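Local coordinates for protein fatty acid CoA ligase (Marinactinospora thermotolerans, PDB 6SQ8) that belongs to the ANL superfamily of AMP-binding enzymes and holds adenosine monophosphate and 1-ethanoyl-9H-pyrido[3,4-b]indole-3-carboxylic acid in adjoining pockets, at residues Y297-Q300 / F304-A307; M178-D183 / R352-M357; T43-P48 / V120-S125. All blocks are in the same frame, centred on the assembly; numbering follows the deposited sequence.

Interaction 1 (Y297-Q300 / F304-A307); sequences YGTQ and FIAA. With EQ2 (1-ethanoyl-9~{H}-pyrido[3,4-b]indole-3-carboxylic acid), chain F; AMP (adenosine monophosphate), chain G.
Tyr297 faces both Ile305 and Ala306, a classic beta bulge in the hairpin of strands 293-299 and 303-308. Its backbone carries all three hydrogen bonds between the segments. Tyr297 N donates to Ala306 O (2.9 Å), while Tyr297 O accepts from Ile305 N at 2.8 Å and, at greater length, from Ala306 N at 3.2 Å. The Ile305 N-H lies in the carbonyl plane; that of Ala306 is tilted 19° from it. Past the bulge, Gly298 and Phe304 form a non-hydrogen-bonded pair, their CA atoms 4.4 Å apart.

Apolar contacts centre on the Tyr297 ring. With CG anti to the backbone N (chi1 161°), the ring is carried over the side chain of Ile305, which it meets at an angle, and Ile305 CD1 makes a CH-pi contact over one face, 4.1 Å from the centroid. Ala306 CB lies near the ring plane, at the edge. Thr299 CG2 also meets Ile305 CD1.

Two bound molecules touch the same hairpin. Gln300 N donates to O1P of adenosine monophosphate (2.9 Å), and N7 of the adenine lies at the edge of the Tyr297 ring. The CB of Phe304 points away from the partner strand, and one face of its ring meets EQ2, whose C12 sits 4.0 Å above the centre of the Phe304 ring.

Two donors on Tyr297 O hold the bulge, and Tyr297 OH is hydrogen-bonded to Asp380, which also bonds the nucleotide; the same short hairpin thus pairs strands and lines both pockets.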
loop_
_atom_site.group_PDB
_atom_site.type_symbol
_atom_site.label_atom_id
_atom_site.label_comp_id
_atom_site.label_asym_id
_atom_site.label_seq_id
_atom_site.Cartn_x
_atom_site.Cartn_y
_atom_site.Cartn_z
ATOM N N TYR A 297 0.443 5.868 6.446
ATOM C CA TYR A 297 1.613 5.024 6.601
ATOM C C TYR A 297 1.154 3.672 7.146
ATOM O O TYR A 297 0.427 3.592 8.128
ATOM C CB TYR A 297 2.628 5.704 7.523
ATOM C CG TYR A 297 3.677 4.819 8.154
ATOM C CD1 TYR A 297 4.475 3.981 7.383
ATOM C CD2 TYR A 297 3.907 4.850 9.529
ATOM C CE1 TYR A 297 5.465 3.194 7.958
ATOM C CE2 TYR A 297 4.892 4.074 10.117
ATOM C CZ TYR A 297 5.678 3.248 9.327
ATOM O OH TYR A 297 6.645 2.488 9.905
ATOM N N GLY A 298 1.597 2.616 6.479
ATOM C CA GLY A 298 1.448 1.253 6.936
ATOM C C GLY A 298 2.524 0.372 6.338
ATOM O O GLY A 298 3.373 0.848 5.590
ATOM N N THR A 299 2.508 -0.903 6.724
ATOM C CA THR A 299 3.355 -1.940 6.143
ATOM C C THR A 299 2.475 -3.156 5.898
ATOM O O THR A 299 1.355 -3.213 6.375
ATOM C CB THR A 299 4.562 -2.251 7.031
ATOM O OG1 THR A 299 4.190 -3.177 8.049
ATOM C CG2 THR A 299 5.162 -1.010 7.667
ATOM N N GLN A 300 2.991 -4.117 5.139
ATOM C CA GLN A 300 2.281 -5.354 4.838
ATOM C C GLN A 300 2.030 -6.092 6.152
ATOM O O GLN A 300 0.938 -6.609 6.362
ATOM C CB GLN A 300 3.069 -6.221 3.855
ATOM C CG GLN A 300 2.922 -5.781 2.407
ATOM C CD GLN A 300 1.859 -6.548 1.660
ATOM O OE1 GLN A 300 0.682 -6.669 2.061
ATOM N NE2 GLN A 300 2.301 -7.087 0.538
ATOM N N PHE A 304 -2.409 -0.529 8.727
ATOM C CA PHE A 304 -2.419 0.900 9.004
ATOM C C PHE A 304 -1.674 1.220 10.309
ATOM O O PHE A 304 -1.918 0.567 11.327
ATOM C CB PHE A 304 -3.857 1.389 9.140
ATOM C CG PHE A 304 -4.672 1.377 7.873
ATOM C CD1 PHE A 304 -4.255 2.075 6.749
ATOM C CD2 PHE A 304 -5.885 0.717 7.815
ATOM C CE1 PHE A 304 -5.008 2.078 5.586
ATOM C CE2 PHE A 304 -6.646 0.736 6.657
ATOM C CZ PHE A 304 -6.206 1.416 5.545
ATOM N N ILE A 305 -0.814 2.253 10.283
ATOM C CA ILE A 305 -0.095 2.696 11.480
ATOM C C ILE A 305 -0.416 4.157 11.820
ATOM O O ILE A 305 -0.765 4.466 12.964
ATOM C CB ILE A 305 1.417 2.485 11.330
ATOM C CG1 ILE A 305 1.759 1.009 11.135
ATOM C CG2 ILE A 305 2.144 3.091 12.525
ATOM C CD1 ILE A 305 3.224 0.779 10.791
ATOM N N ALA A 306 -0.241 5.064 10.854
ATOM C CA ALA A 306 -0.381 6.498 11.137
ATOM C C ALA A 306 -0.945 7.246 9.930
ATOM O O ALA A 306 -0.935 6.744 8.810
ATOM C CB ALA A 306 0.951 7.066 11.521
ATOM N N ALA A 307 -1.464 8.445 10.208
ATOM C CA ALA A 307 -1.952 9.326 9.172
ATOM C C ALA A 307 -1.597 10.780 9.497
ATOM O O ALA A 307 -1.478 11.168 10.638
ATOM C CB ALA A 307 -3.435 9.141 8.975
HETATM C C1 EQ2 F . -1.930 2.711 4.679
HETATM C C2 EQ2 F . -0.813 2.357 3.760
HETATM O O1 EQ2 F . -0.302 3.231 3.084
HETATM C C3 EQ2 F . -0.371 0.923 3.634
HETATM N N1 EQ2 F . 0.830 0.712 3.081
HETATM C C4 EQ2 F . 1.283 -0.540 2.913
HETATM C C5 EQ2 F . 2.628 -0.711 2.241
HETATM O O2 EQ2 F . 3.272 0.316 1.938
HETATM O O3 EQ2 F . 2.966 -1.884 2.004
HETATM C C6 EQ2 F . 0.547 -1.657 3.288
HETATM C C7 EQ2 F . -0.695 -1.473 3.865
HETATM C C8 EQ2 F . -1.709 -2.353 4.383
HETATM C C9 EQ2 F . -1.844 -3.735 4.500
HETATM C C10 EQ2 F . -2.987 -4.248 5.072
HETATM C C11 EQ2 F . -4.002 -3.409 5.527
HETATM C C12 EQ2 F . -3.898 -2.041 5.440
HETATM C C13 EQ2 F . -2.742 -1.526 4.860
HETATM N N2 EQ2 F . -2.394 -0.206 4.642
HETATM C C14 EQ2 F . -1.167 -0.158 4.046
HETATM P P AMP G . 6.106 -3.074 2.478
HETATM O O1P AMP G . 4.729 -3.345 3.012
HETATM O O2P AMP G . 7.236 -3.797 3.225
HETATM O O3P AMP G . 6.137 -3.240 0.975
HETATM O "O5'" AMP G . 6.287 -1.465 2.740
HETATM C "C5'" AMP G . 6.507 -0.821 4.011
HETATM C "C4'" AMP G . 7.510 0.326 3.920
HETATM O "O4'" AMP G . 7.135 1.322 2.980
HETATM C "C3'" AMP G . 7.615 1.078 5.217
HETATM O "O3'" AMP G . 8.651 0.453 5.920
HETATM C "C2'" AMP G . 7.915 2.535 4.875
HETATM O "O2'" AMP G . 9.300 2.952 4.890
HETATM C "C1'" AMP G . 7.367 2.655 3.463
HETATM N N9 AMP G . 6.117 3.460 3.508
HETATM C C8 AMP G . 4.841 3.031 3.366
HETATM N N7 AMP G . 3.974 4.073 3.473
HETATM C C5 AMP G . 4.708 5.187 3.694
HETATM C C6 AMP G . 4.439 6.630 3.911
HETATM N N6 AMP G . 3.191 7.113 3.898
HETATM N N1 AMP G . 5.496 7.440 4.104
HETATM C C2 AMP G . 6.772 6.961 4.113
HETATM N N3 AMP G . 7.104 5.663 3.931
HETATM C C4 AMP G . 6.125 4.763 3.717
#

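Interaction 2 (M178-D183 / R352-M357); sequences MSACVD and RSPMTM
Met355, the residue that meets both Ala180 and Cys181, is held through its backbone: Met355 N donates to Ser353 OG at 2.9 Å with an N-H...O angle of 156°. The bond closes an ST turn, which coincides with a type I beta turn from Ser353 to Thr356 completed by a weak bond from Thr356 N to Ser353 O. Pro354 and Met355 occupy the two middle positions of this turn and carry its contact with residues 178-183 of helix 175-189.

Across the interface the contact is apolar. The methyl of Ala180 points at the turn and fits against two residues, with Ala180 CB 3.8 Å from Pro354 CB and 3.7 Å from Met355 CG. That same methylene, Met355 CG, also lies 3.7 Å from Cys181 SG, so it is shared by successive residues of the helix. Beyond CG the methionine chain runs extended to its sulfur (chi2 176°), bringing SD alongside Cys181, 3.9 Å from Cys181 CA, before it bends at chi3.

Pro354 lies on the exposed side of the contact, whereas Met355 and Cys181 are buried and both touch Ala303 and Phe304 of strand 303-308. The side chain of Cys181 comes to about 4 Å from EQ2 (nearest atoms). A beta turn with an ST turn is thereby docked on a helix close to the EQ2 pocket of this AMP-binding domain.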
loop_
_atom_site.group_PDB
_atom_site.type_symbol
_atom_site.label_atom_id
_atom_site.label_comp_id
_atom_site.label_asym_id
_atom_site.label_seq_id
_atom_site.Cartn_x
_atom_site.Cartn_y
_atom_site.Cartn_z
ATOM N N MET A 178 -8.713 -7.335 9.979
ATOM C CA MET A 178 -9.343 -6.656 8.838
ATOM C C MET A 178 -10.572 -5.871 9.305
ATOM O O MET A 178 -10.881 -4.814 8.743
ATOM C CB MET A 178 -9.770 -7.629 7.731
ATOM C CG MET A 178 -8.591 -8.192 6.943
ATOM S SD MET A 178 -7.302 -6.960 6.587
ATOM C CE MET A 178 -6.929 -7.410 4.893
ATOM N N SER A 179 -11.264 -6.385 10.331
ATOM C CA SER A 179 -12.376 -5.661 10.934
ATOM C C SER A 179 -11.858 -4.379 11.605
ATOM O O SER A 179 -12.490 -3.322 11.492
ATOM C CB SER A 179 -13.144 -6.512 11.913
ATOM O OG SER A 179 -14.364 -5.873 12.291
ATOM N N ALA A 180 -10.713 -4.470 12.295
ATOM C CA ALA A 180 -10.128 -3.317 12.959
ATOM C C ALA A 180 -9.772 -2.240 11.927
ATOM O O ALA A 180 -9.915 -1.047 12.207
ATOM C CB ALA A 180 -8.916 -3.733 13.771
ATOM N N CYS A 181 -9.334 -2.669 10.736
ATOM C CA CYS A 181 -8.974 -1.765 9.650
ATOM C C CYS A 181 -10.174 -0.916 9.230
ATOM O O CYS A 181 -9.995 0.220 8.826
ATOM C CB CYS A 181 -8.435 -2.519 8.444
ATOM S SG CYS A 181 -6.790 -3.213 8.747
ATOM N N VAL A 182 -11.386 -1.457 9.330
ATOM C CA VAL A 182 -12.568 -0.660 8.991
ATOM C C VAL A 182 -12.682 0.504 9.983
ATOM O O VAL A 182 -12.947 1.649 9.601
ATOM C CB VAL A 182 -13.849 -1.511 8.930
ATOM C CG1 VAL A 182 -15.064 -0.672 8.567
ATOM C CG2 VAL A 182 -13.709 -2.673 7.955
ATOM N N ASP A 183 -12.448 0.207 11.263
ATOM C CA ASP A 183 -12.579 1.207 12.337
ATOM C C ASP A 183 -11.498 2.291 12.171
ATOM O O ASP A 183 -11.773 3.489 12.335
ATOM C CB ASP A 183 -12.562 0.539 13.708
ATOM C CG ASP A 183 -13.725 -0.420 13.932
ATOM O OD1 ASP A 183 -14.878 0.023 13.815
ATOM O OD2 ASP A 183 -13.451 -1.618 14.237
ATOM N N ARG A 352 2.344 -2.196 18.071
ATOM C CA ARG A 352 1.381 -3.134 18.642
ATOM C C ARG A 352 -0.010 -2.567 18.358
ATOM O O ARG A 352 -0.297 -1.432 18.715
ATOM C CB ARG A 352 1.662 -3.341 20.139
ATOM C CG ARG A 352 0.631 -4.185 20.893
ATOM C CD ARG A 352 1.086 -4.730 22.246
ATOM N NE ARG A 352 1.286 -3.719 23.291
ATOM C CZ ARG A 352 1.610 -3.958 24.572
ATOM N NH1 ARG A 352 1.942 -5.179 24.974
ATOM N NH2 ARG A 352 1.592 -2.965 25.449
ATOM N N SER A 353 -0.854 -3.354 17.686
ATOM C CA SER A 353 -2.202 -2.907 17.320
ATOM C C SER A 353 -3.083 -4.099 16.965
ATOM O O SER A 353 -2.581 -5.153 16.581
ATOM C CB SER A 353 -2.165 -1.917 16.176
ATOM O OG SER A 353 -2.320 -2.573 14.922
ATOM N N PRO A 354 -4.423 -3.932 17.022
ATOM C CA PRO A 354 -5.355 -4.945 16.539
ATOM C C PRO A 354 -5.309 -5.213 15.030
ATOM O O PRO A 354 -6.025 -6.085 14.568
ATOM C CB PRO A 354 -6.744 -4.366 16.865
ATOM C CG PRO A 354 -6.527 -2.883 16.933
ATOM C CD PRO A 354 -5.131 -2.747 17.527
ATOM N N MET A 355 -4.497 -4.454 14.280
ATOM C CA MET A 355 -4.453 -4.565 12.829
ATOM C C MET A 355 -3.226 -5.354 12.378
ATOM O O MET A 355 -3.122 -5.684 11.204
ATOM C CB MET A 355 -4.444 -3.179 12.181
ATOM C CG MET A 355 -5.799 -2.503 12.267
ATOM S SD MET A 355 -5.796 -0.834 11.616
ATOM C CE MET A 355 -4.876 0.018 12.899
ATOM N N THR A 356 -2.310 -5.692 13.291
ATOM C CA THR A 356 -1.069 -6.356 12.884
ATOM C C THR A 356 -1.344 -7.797 12.464
ATOM O O THR A 356 -2.309 -8.424 12.922
ATOM C CB THR A 356 -0.007 -6.357 13.983
ATOM O OG1 THR A 356 -0.500 -7.101 15.101
ATOM C CG2 THR A 356 0.355 -4.947 14.388
ATOM N N MET A 357 -0.450 -8.291 11.599
ATOM C CA MET A 357 -0.468 -9.630 11.042
ATOM C C MET A 357 -0.550 -10.656 12.177
ATOM O O MET A 357 -0.178 -10.363 13.297
ATOM C CB MET A 357 0.789 -9.891 10.195
ATOM C CG MET A 357 2.037 -10.130 11.026
ATOM S SD MET A 357 3.572 -10.539 10.156
ATOM C CE MET A 357 2.920 -11.193 8.625
#

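Interaction 3 (T43-P48 / V120-S125); sequences TEAGIP and VPVVLS
Ala45 and Val122 meet through both side chain and backbone: Ala45 CB lies 4.0 Å from Val122 CG1, and the carbonyl oxygen Ala45 O is 3.7 Å from the other methyl, Val122 CG2. With CG1 anti to the backbone N (chi1 -175°), one branch of Val122 meets the methyl of Ala45 and the other its carbonyl oxygen. Two residues further along the strand, Leu124 points the same way, and its CD1 approaches Ala45 CB at 4.2 Å. The leucine is shared, because Ile47 CD1 comes up to Leu124 CD1 tip to tip, also at 4.2 Å. Leu42 of helix 28-44 touches both Ile47 and Leu124 and extends this apolar patch along the helix.

The backbone bonds lie within the helix end and within the sheet, not between the two segments. Helix 28-44 ends in a Schellman motif: Gly46 leaves the helix with a positive phi of 87°, and Gly46 N donates to Thr43 O at 3.0 Å. Around this turn, Ala45 and Ile47 pack on a five-stranded parallel sheet, in which strand 122-125 lies between strands 98-103 and 133-134. Val122 and Leu124 bond through their backbones to Leu101 of the first neighbour, Val123 and Ser125 to Arg133 of the second.

The isoleucine side chain also rests on Ala99 and Ala100 of strand 98-103. Its backbone is held as well, Ile47 O accepting a hydrogen bond from Arg149 NH2.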
loop_
_atom_site.group_PDB
_atom_site.type_symbol
_atom_site.label_atom_id
_atom_site.label_comp_id
_atom_site.label_asym_id
_atom_site.label_seq_id
_atom_site.Cartn_x
_atom_site.Cartn_y
_atom_site.Cartn_z
ATOM N N THR A 43 -18.039 -23.105 -3.097
ATOM C CA THR A 43 -18.416 -24.145 -2.151
ATOM C C THR A 43 -18.592 -25.452 -2.928
ATOM O O THR A 43 -17.893 -26.427 -2.637
ATOM C CB THR A 43 -19.662 -23.734 -1.345
ATOM O OG1 THR A 43 -19.222 -23.054 -0.164
ATOM C CG2 THR A 43 -20.576 -24.878 -0.955
ATOM N N GLU A 44 -19.470 -25.418 -3.945
ATOM C CA GLU A 44 -19.838 -26.585 -4.765
ATOM C C GLU A 44 -18.617 -27.182 -5.463
ATOM O O GLU A 44 -18.603 -28.358 -5.723
ATOM C CB GLU A 44 -20.875 -26.238 -5.837
ATOM C CG GLU A 44 -22.270 -25.968 -5.303
ATOM C CD GLU A 44 -22.882 -26.997 -4.369
ATOM O OE1 GLU A 44 -23.724 -26.596 -3.535
ATOM O OE2 GLU A 44 -22.486 -28.175 -4.463
ATOM N N ALA A 45 -17.607 -26.373 -5.772
ATOM C CA ALA A 45 -16.438 -26.836 -6.512
ATOM C C ALA A 45 -15.479 -27.623 -5.612
ATOM O O ALA A 45 -14.424 -28.073 -6.080
ATOM C CB ALA A 45 -15.740 -25.659 -7.152
ATOM N N GLY A 46 -15.800 -27.735 -4.314
ATOM C CA GLY A 46 -15.067 -28.583 -3.358
ATOM C C GLY A 46 -13.855 -27.919 -2.699
ATOM O O GLY A 46 -12.941 -28.602 -2.236
ATOM N N ILE A 47 -13.841 -26.584 -2.688
ATOM C CA ILE A 47 -12.856 -25.782 -1.988
ATOM C C ILE A 47 -13.180 -25.835 -0.496
ATOM O O ILE A 47 -14.213 -25.320 -0.065
ATOM C CB ILE A 47 -12.863 -24.341 -2.528
ATOM C CG1 ILE A 47 -12.676 -24.281 -4.048
ATOM C CG2 ILE A 47 -11.821 -23.506 -1.805
ATOM C CD1 ILE A 47 -12.927 -22.921 -4.660
ATOM N N PRO A 48 -12.301 -26.436 0.342
ATOM C CA PRO A 48 -12.541 -26.518 1.783
ATOM C C PRO A 48 -12.095 -25.284 2.573
ATOM O O PRO A 48 -11.165 -24.584 2.170
ATOM C CB PRO A 48 -11.686 -27.735 2.175
ATOM C CG PRO A 48 -10.497 -27.704 1.206
ATOM C CD PRO A 48 -11.043 -27.087 -0.064
ATOM N N VAL A 120 -2.767 -27.084 -9.396
ATOM C CA VAL A 120 -3.827 -26.565 -8.528
ATOM C C VAL A 120 -5.074 -27.432 -8.701
ATOM O O VAL A 120 -5.509 -27.675 -9.817
ATOM C CB VAL A 120 -4.138 -25.088 -8.855
ATOM C CG1 VAL A 120 -5.553 -24.683 -8.438
ATOM C CG2 VAL A 120 -3.130 -24.124 -8.271
ATOM N N PRO A 121 -5.704 -27.912 -7.607
ATOM C CA PRO A 121 -6.903 -28.752 -7.705
ATOM C C PRO A 121 -8.027 -28.244 -8.626
ATOM O O PRO A 121 -8.531 -28.991 -9.452
ATOM C CB PRO A 121 -7.425 -28.771 -6.257
ATOM C CG PRO A 121 -6.170 -28.615 -5.413
ATOM C CD PRO A 121 -5.282 -27.681 -6.211
ATOM N N VAL A 122 -8.425 -26.985 -8.455
ATOM C CA VAL A 122 -9.612 -26.431 -9.105
ATOM C C VAL A 122 -9.201 -25.137 -9.812
ATOM O O VAL A 122 -8.492 -24.320 -9.257
ATOM C CB VAL A 122 -10.734 -26.173 -8.081
ATOM C CG1 VAL A 122 -12.023 -25.715 -8.727
ATOM C CG2 VAL A 122 -10.982 -27.387 -7.195
ATOM N N VAL A 123 -9.656 -24.968 -11.049
ATOM C CA VAL A 123 -9.353 -23.789 -11.845
ATOM C C VAL A 123 -10.675 -23.238 -12.377
ATOM O O VAL A 123 -11.313 -23.876 -13.177
ATOM C CB VAL A 123 -8.356 -24.093 -12.982
ATOM C CG1 VAL A 123 -8.184 -22.905 -13.898
ATOM C CG2 VAL A 123 -6.992 -24.509 -12.449
ATOM N N LEU A 124 -11.048 -22.044 -11.904
ATOM C CA LEU A 124 -12.336 -21.393 -12.178
ATOM C C LEU A 124 -12.117 -20.013 -12.808
ATOM O O LEU A 124 -11.048 -19.403 -12.654
ATOM C CB LEU A 124 -13.105 -21.270 -10.869
ATOM C CG LEU A 124 -13.249 -22.561 -10.071
ATOM C CD1 LEU A 124 -13.835 -22.297 -8.697
ATOM C CD2 LEU A 124 -14.113 -23.566 -10.806
ATOM N N SER A 125 -13.128 -19.518 -13.528
ATOM C CA SER A 125 -13.005 -18.265 -14.255
ATOM C C SER A 125 -14.290 -17.456 -14.122
ATOM O O SER A 125 -15.381 -18.007 -14.073
ATOM C CB SER A 125 -12.645 -18.504 -15.694
ATOM O OG SER A 125 -13.773 -18.966 -16.425
#

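Interactions 1 and 2 are neighbours, their centres 10 Å apart, and they touch: Phe304 O lies 3.4 Å from Met355 CE, and the Phe304 ring also packs on Cys181. Along the chain, segments 297-300 and 304-307 fall between 178-183 and 352-357, and in space the hairpin, helix 175-189 and the turn meet near EQ2. Interaction 3 comes first in sequence and stands apart, with its centre 34 Å from that of interaction 1 and 29 Å from that of interaction 2, in a separate parallel sheet. All three belong to the AMP-binding part of the chain; interaction 1 supplies residues to both ligand pockets, interaction 2 packs against it, and interaction 3 joins the end of helix 28-44 to an inner strand.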